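Local structure of free methionine-R-sulfoxide reductase (Saccharomyces cerevisiae, 1F5M) at residues G68-Q73 with L145-I150; E77-L82 with C91-F96. The protein catalyses the thioredoxin-dependent reduction of free L-methionine (R)-S-oxide to methionine, a reversible reaction that helps protect the yeast cell against oxidative stress. One frame throughout, in Å; residues are numbered along the deposited sequence.

Contact 1. Residues G68-Q73 with L145-I150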
loop_
_atom_site.group_PDB
_atom_site.type_symbol
_atom_site.label_atom_id
_atom_site.label_comp_id
_atom_site.label_asym_id
_atom_site.label_seq_id
_atom_site.Cartn_x
_atom_site.Cartn_y
_atom_site.Cartn_z
ATOM N N GLY B 68 -3.421 -2.281 7.025
ATOM C CA GLY B 68 -4.062 -1.801 5.821
ATOM C C GLY B 68 -5.545 -1.678 5.868
ATOM O O GLY B 68 -6.160 -1.640 6.953
ATOM N N PHE B 69 -6.144 -1.643 4.685
ATOM C CA PHE B 69 -7.587 -1.441 4.554
ATOM C C PHE B 69 -8.347 -2.324 3.557
ATOM O O PHE B 69 -7.760 -2.836 2.579
ATOM C CB PHE B 69 -7.906 -0.005 4.103
ATOM C CG PHE B 69 -7.298 1.080 4.965
ATOM C CD1 PHE B 69 -5.937 1.428 4.832
ATOM C CD2 PHE B 69 -8.062 1.677 5.977
ATOM C CE1 PHE B 69 -5.346 2.350 5.713
ATOM C CE2 PHE B 69 -7.463 2.610 6.868
ATOM C CZ PHE B 69 -6.112 2.933 6.733
ATOM N N TYR B 70 -9.669 -2.437 3.808
ATOM C CA TYR B 70 -10.623 -3.102 2.903
ATOM C C TYR B 70 -11.710 -2.045 2.770
ATOM O O TYR B 70 -11.923 -1.283 3.694
ATOM C CB TYR B 70 -11.215 -4.377 3.487
ATOM C CG TYR B 70 -10.287 -5.559 3.320
ATOM C CD1 TYR B 70 -9.226 -5.772 4.211
ATOM C CD2 TYR B 70 -10.425 -6.429 2.237
ATOM C CE1 TYR B 70 -8.341 -6.804 4.022
ATOM C CE2 TYR B 70 -9.521 -7.487 2.042
ATOM C CZ TYR B 70 -8.488 -7.667 2.930
ATOM O OH TYR B 70 -7.567 -8.709 2.749
ATOM N N VAL B 71 -12.412 -1.982 1.650
ATOM C CA VAL B 71 -13.413 -0.944 1.503
ATOM C C VAL B 71 -14.618 -1.635 0.922
ATOM O O VAL B 71 -14.496 -2.609 0.188
ATOM C CB VAL B 71 -12.938 0.185 0.538
ATOM C CG1 VAL B 71 -11.623 0.836 1.070
ATOM C CG2 VAL B 71 -12.726 -0.404 -0.854
ATOM N N THR B 72 -15.785 -1.131 1.264
ATOM C CA THR B 72 -17.016 -1.753 0.813
ATOM C C THR B 72 -17.126 -1.572 -0.688
ATOM O O THR B 72 -16.961 -0.468 -1.206
ATOM C CB THR B 72 -18.229 -1.144 1.563
ATOM O OG1 THR B 72 -18.018 -1.299 2.972
ATOM C CG2 THR B 72 -19.544 -1.855 1.182
ATOM N N GLN B 73 -17.332 -2.683 -1.383
ATOM C CA GLN B 73 -17.477 -2.637 -2.826
ATOM C C GLN B 73 -18.676 -1.743 -3.144
ATOM O O GLN B 73 -19.751 -1.900 -2.545
ATOM C CB GLN B 73 -17.723 -4.038 -3.382
ATOM C CG GLN B 73 -17.943 -4.035 -4.889
ATOM C CD GLN B 73 -18.300 -5.408 -5.433
ATOM O OE1 GLN B 73 -18.921 -6.231 -4.740
ATOM N NE2 GLN B 73 -17.930 -5.660 -6.690
ATOM N N LEU B 145 -18.070 1.872 5.527
ATOM C CA LEU B 145 -17.392 2.289 4.280
ATOM C C LEU B 145 -16.216 1.339 3.981
ATOM O O LEU B 145 -15.801 1.147 2.829
ATOM C CB LEU B 145 -16.892 3.725 4.460
ATOM C CG LEU B 145 -17.988 4.794 4.599
ATOM C CD1 LEU B 145 -17.374 6.198 4.718
ATOM C CD2 LEU B 145 -18.866 4.725 3.370
ATOM N N GLY B 146 -15.677 0.757 5.053
ATOM C CA GLY B 146 -14.569 -0.178 4.950
ATOM C C GLY B 146 -14.024 -0.465 6.340
ATOM O O GLY B 146 -14.626 -0.090 7.353
ATOM N N VAL B 147 -12.879 -1.136 6.416
ATOM C CA VAL B 147 -12.295 -1.425 7.717
ATOM C C VAL B 147 -10.810 -1.152 7.712
ATOM O O VAL B 147 -10.166 -1.106 6.647
ATOM C CB VAL B 147 -12.453 -2.906 8.135
ATOM C CG1 VAL B 147 -13.927 -3.318 8.173
ATOM C CG2 VAL B 147 -11.681 -3.792 7.167
ATOM N N ILE B 148 -10.288 -0.915 8.909
ATOM C CA ILE B 148 -8.868 -0.727 9.133
ATOM C C ILE B 148 -8.486 -2.068 9.743
ATOM O O ILE B 148 -9.098 -2.507 10.729
ATOM C CB ILE B 148 -8.586 0.376 10.150
ATOM C CG1 ILE B 148 -9.264 1.686 9.729
ATOM C CG2 ILE B 148 -7.101 0.563 10.274
ATOM C CD1 ILE B 148 -8.962 2.855 10.673
ATOM N N ASP B 149 -7.475 -2.706 9.158
ATOM C CA ASP B 149 -7.053 -4.043 9.569
ATOM C C ASP B 149 -5.550 -4.144 9.883
ATOM O O ASP B 149 -4.659 -3.795 9.034
ATOM C CB ASP B 149 -7.432 -5.015 8.413
ATOM C CG ASP B 149 -7.255 -6.509 8.751
ATOM O OD1 ASP B 149 -7.070 -6.889 9.927
ATOM O OD2 ASP B 149 -7.353 -7.339 7.809
ATOM N N ILE B 150 -5.242 -4.565 11.094
ATOM C CA ILE B 150 -3.825 -4.772 11.465
ATOM C C ILE B 150 -3.578 -6.195 11.929
ATOM O O ILE B 150 -4.314 -6.690 12.829
ATOM C CB ILE B 150 -3.410 -3.823 12.596
ATOM C CG1 ILE B 150 -3.857 -2.397 12.267
ATOM C CG2 ILE B 150 -1.912 -3.874 12.810
ATOM C CD1 ILE B 150 -3.376 -1.332 13.314
HETATM O O HOH W 1 -8.104 -9.697 5.565
#
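In the middle of the antiparallel GAF-domain sheet, Gly68-Thr72 runs against Leu145-Ile150, the two short strands lying at 164° to each other. Gly68 and Asp149 trade two backbone hydrogen bonds, Tyr70 and Val147 two more, and the N-H of Thr72 closes the ladder on the carbonyl of Leu145, N to O 2.8 Å. Between these rungs, Val71 and Gly146 form a non-hydrogen-bonded pair with their CA atoms 3.7 Å apart, closeness that leaves no room for a CB on Gly146. On the face carrying Phe69 and Ile148 the two side chains run alongside each other in the same direction. Phe69 has CG anti to its carbonyl carbon (chi1 -54°), which swings the ring toward the partner strand and sets CE2 3.5 Å from CG1 of Ile148. The other face carries Tyr70, Val147 and Asp149. Here CB of Tyr70 packs on CG2 of Val147 at 3.8 Å, while the phenol lies beside the Asp149 carboxylate, their planes 46° apart. A water bridges Tyr70 OH and Asp149 OD2 weakly; the hydroxyl's stronger partner is the carbonyl of Cys91. Helices 42-59 and 160-176 pack on Phe69, through Leu46, Ala49 and Ile173, and Ala170 meets Ile148. Within the sheet, strand 79-85 flanks Gly68-Thr72 and strand 131-138 flanks Leu145-Ile150.

Contact 2. Residues E77-L82 with C91-F96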
loop_
_atom_site.group_PDB
_atom_site.type_symbol
_atom_site.label_atom_id
_atom_site.label_comp_id
_atom_site.label_asym_id
_atom_site.label_seq_id
_atom_site.Cartn_x
_atom_site.Cartn_y
_atom_site.Cartn_z
ATOM N N GLU B 77 -22.871 -3.481 -1.252
ATOM C CA GLU B 77 -22.634 -3.016 0.123
ATOM C C GLU B 77 -22.614 -4.083 1.221
ATOM O O GLU B 77 -22.918 -3.778 2.382
ATOM C CB GLU B 77 -23.655 -1.934 0.518
ATOM C CG GLU B 77 -23.679 -0.652 -0.353
ATOM C CD GLU B 77 -22.466 -0.470 -1.288
ATOM O OE1 GLU B 77 -22.386 -1.197 -2.313
ATOM O OE2 GLU B 77 -21.601 0.405 -1.003
ATOM N N ASN B 78 -22.284 -5.323 0.846
ATOM C CA ASN B 78 -22.167 -6.449 1.775
ATOM C C ASN B 78 -20.876 -7.189 1.467
ATOM O O ASN B 78 -20.691 -8.337 1.872
ATOM C CB ASN B 78 -23.324 -7.432 1.643
ATOM C CG ASN B 78 -24.386 -7.230 2.714
ATOM O OD1 ASN B 78 -24.084 -7.186 3.922
ATOM N ND2 ASN B 78 -25.641 -7.115 2.282
ATOM N N THR B 79 -19.986 -6.517 0.743
ATOM C CA THR B 79 -18.719 -7.101 0.374
ATOM C C THR B 79 -17.589 -6.089 0.559
ATOM O O THR B 79 -17.784 -4.906 0.338
ATOM C CB THR B 79 -18.802 -7.582 -1.079
ATOM O OG1 THR B 79 -19.709 -8.682 -1.113
ATOM C CG2 THR B 79 -17.459 -8.038 -1.597
ATOM N N LEU B 80 -16.431 -6.573 1.018
ATOM C CA LEU B 80 -15.223 -5.756 1.236
ATOM C C LEU B 80 -14.210 -6.116 0.151
ATOM O O LEU B 80 -13.991 -7.293 -0.119
ATOM C CB LEU B 80 -14.588 -6.075 2.588
ATOM C CG LEU B 80 -15.347 -5.665 3.859
ATOM C CD1 LEU B 80 -14.630 -6.313 5.076
ATOM C CD2 LEU B 80 -15.352 -4.145 4.002
ATOM N N ILE B 81 -13.605 -5.113 -0.451
ATOM C CA ILE B 81 -12.585 -5.320 -1.493
ATOM C C ILE B 81 -11.251 -4.799 -0.927
ATOM O O ILE B 81 -11.210 -3.721 -0.305
ATOM C CB ILE B 81 -12.860 -4.496 -2.736
ATOM C CG1 ILE B 81 -14.310 -4.662 -3.165
ATOM C CG2 ILE B 81 -11.973 -4.945 -3.875
ATOM C CD1 ILE B 81 -14.590 -3.813 -4.397
ATOM N N LEU B 82 -10.183 -5.547 -1.180
ATOM C CA LEU B 82 -8.825 -5.202 -0.717
ATOM C C LEU B 82 -8.414 -3.790 -1.169
ATOM O O LEU B 82 -8.508 -3.473 -2.368
ATOM C CB LEU B 82 -7.813 -6.193 -1.306
ATOM C CG LEU B 82 -6.550 -6.583 -0.508
ATOM C CD1 LEU B 82 -5.424 -6.898 -1.464
ATOM C CD2 LEU B 82 -6.167 -5.561 0.465
ATOM N N CYS B 91 -5.794 -11.417 0.903
ATOM C CA CYS B 91 -7.063 -11.823 0.309
ATOM C C CYS B 91 -7.715 -10.608 -0.378
ATOM O O CYS B 91 -7.702 -9.492 0.153
ATOM C CB CYS B 91 -7.982 -12.389 1.405
ATOM S SG CYS B 91 -7.216 -13.458 2.684
ATOM N N GLN B 92 -8.265 -10.832 -1.569
ATOM C CA GLN B 92 -8.875 -9.793 -2.391
ATOM C C GLN B 92 -10.294 -9.366 -2.035
ATOM O O GLN B 92 -10.708 -8.213 -2.276
ATOM C CB GLN B 92 -8.842 -10.241 -3.865
ATOM C CG GLN B 92 -7.466 -10.666 -4.351
ATOM C CD GLN B 92 -7.246 -12.161 -4.300
ATOM O OE1 GLN B 92 -7.679 -12.847 -3.349
ATOM N NE2 GLN B 92 -6.567 -12.694 -5.332
ATOM N N MET B 93 -11.061 -10.271 -1.443
ATOM C CA MET B 93 -12.422 -9.914 -1.141
ATOM C C MET B 93 -12.843 -10.650 0.101
ATOM O O MET B 93 -12.416 -11.769 0.302
ATOM C CB MET B 93 -13.303 -10.326 -2.344
ATOM C CG MET B 93 -14.795 -10.158 -2.173
ATOM S SD MET B 93 -15.659 -10.537 -3.761
ATOM C CE MET B 93 -14.641 -9.474 -4.985
ATOM N N ILE B 94 -13.629 -9.998 0.945
ATOM C CA ILE B 94 -14.149 -10.634 2.156
ATOM C C ILE B 94 -15.642 -10.322 2.241
ATOM O O ILE B 94 -16.056 -9.181 2.017
ATOM C CB ILE B 94 -13.456 -10.127 3.421
ATOM C CG1 ILE B 94 -11.982 -10.533 3.384
ATOM C CG2 ILE B 94 -14.091 -10.824 4.700
ATOM C CD1 ILE B 94 -11.122 -9.752 4.351
ATOM N N GLN B 95 -16.448 -11.335 2.573
ATOM C CA GLN B 95 -17.895 -11.166 2.657
ATOM C C GLN B 95 -18.262 -10.710 4.082
ATOM O O GLN B 95 -17.662 -11.186 5.060
ATOM C CB GLN B 95 -18.538 -12.509 2.302
ATOM C CG GLN B 95 -19.834 -12.429 1.516
ATOM C CD GLN B 95 -19.770 -11.396 0.413
ATOM O OE1 GLN B 95 -18.943 -11.487 -0.505
ATOM N NE2 GLN B 95 -20.650 -10.392 0.498
ATOM N N PHE B 96 -19.205 -9.768 4.199
ATOM C CA PHE B 96 -19.626 -9.257 5.509
ATOM C C PHE B 96 -20.045 -10.451 6.337
ATOM O O PHE B 96 -20.515 -11.464 5.798
ATOM C CB PHE B 96 -20.815 -8.287 5.401
ATOM C CG PHE B 96 -20.431 -6.871 5.087
ATOM C CD1 PHE B 96 -19.454 -6.593 4.130
ATOM C CD2 PHE B 96 -21.138 -5.800 5.671
ATOM C CE1 PHE B 96 -19.182 -5.294 3.746
ATOM C CE2 PHE B 96 -20.875 -4.493 5.291
ATOM C CZ PHE B 96 -19.894 -4.236 4.316
#
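The Phe96 ring lies flat against the backbone of Asn78, whose CA stands 3.7 Å from the ring centroid and only 14° off its normal, a CH-pi contact. The side-chain amide of Asn78 is turned almost perpendicular to the ring, 84° between planes. Next to this, Phe96 N donates to Asn78 O at 3.1 Å, from above the carbonyl plane. Leu80 comes to the same ring at about a right angle, its CG 3.9 Å from CE1 of Phe96. Gln95 bends at chi2 (43°) and brings its amide across to Thr79. Its NE2 lies within 2.5 Å of Thr79 OG1 and equally of Asn78 O, too close for an N...O pair, so the bond to OG1 is doubtful in detail. The methyl CG2 of Thr79, anti to its own N, presses on CG of Met93 at 3.5 Å, tighter than usual for two carbons. These residues belong to a beta hairpin at one margin of the GAF sheet, with 93-95 the outermost strand on this side within the chain. Leu80 and Ile94 are its hydrogen-bonded pair: Leu80 N meets Ile94 O at 2.8 Å, and Ile94 N returns the bond to Leu80 O. Further along, Leu82 N bonds to Gln92 O, and CG of Leu82 sits 3.2 Å from the carbonyl O of Cys91. Behind the hairpin, Cys101 and Ala105 of helix 99-107 pack on the Leu80 side, and Cys91 is tied to Cys125 by a disulfide. The second subunit grips the Gln92 amide from both ends: NE2 bonds to the carbonyl of its Leu35, OE1 to its His9.

From the N terminus, the chain passes helices 21-36 and 42-59 before entering strand 64-72, the first half of contact 1. It turns directly into strand 79-85 and comes back as strand 93-95, so contact 2 closes a short loop of eight intervening residues. Helix 99-107 and strands 111-113 and 131-138 follow before 145-150 returns to 68-73, closing a loop of 71 residues in which contact 2 is wholly nested. Strand 64-72 lies between 79-85 and 144-152, so the two contacts share one sheet, their centres about 8 Å apart. They touch directly: Val71 O lies 2.7 Å from Ile81 N, a probable hydrogen bond, and Gln73 CB packs against Ile81 CD1.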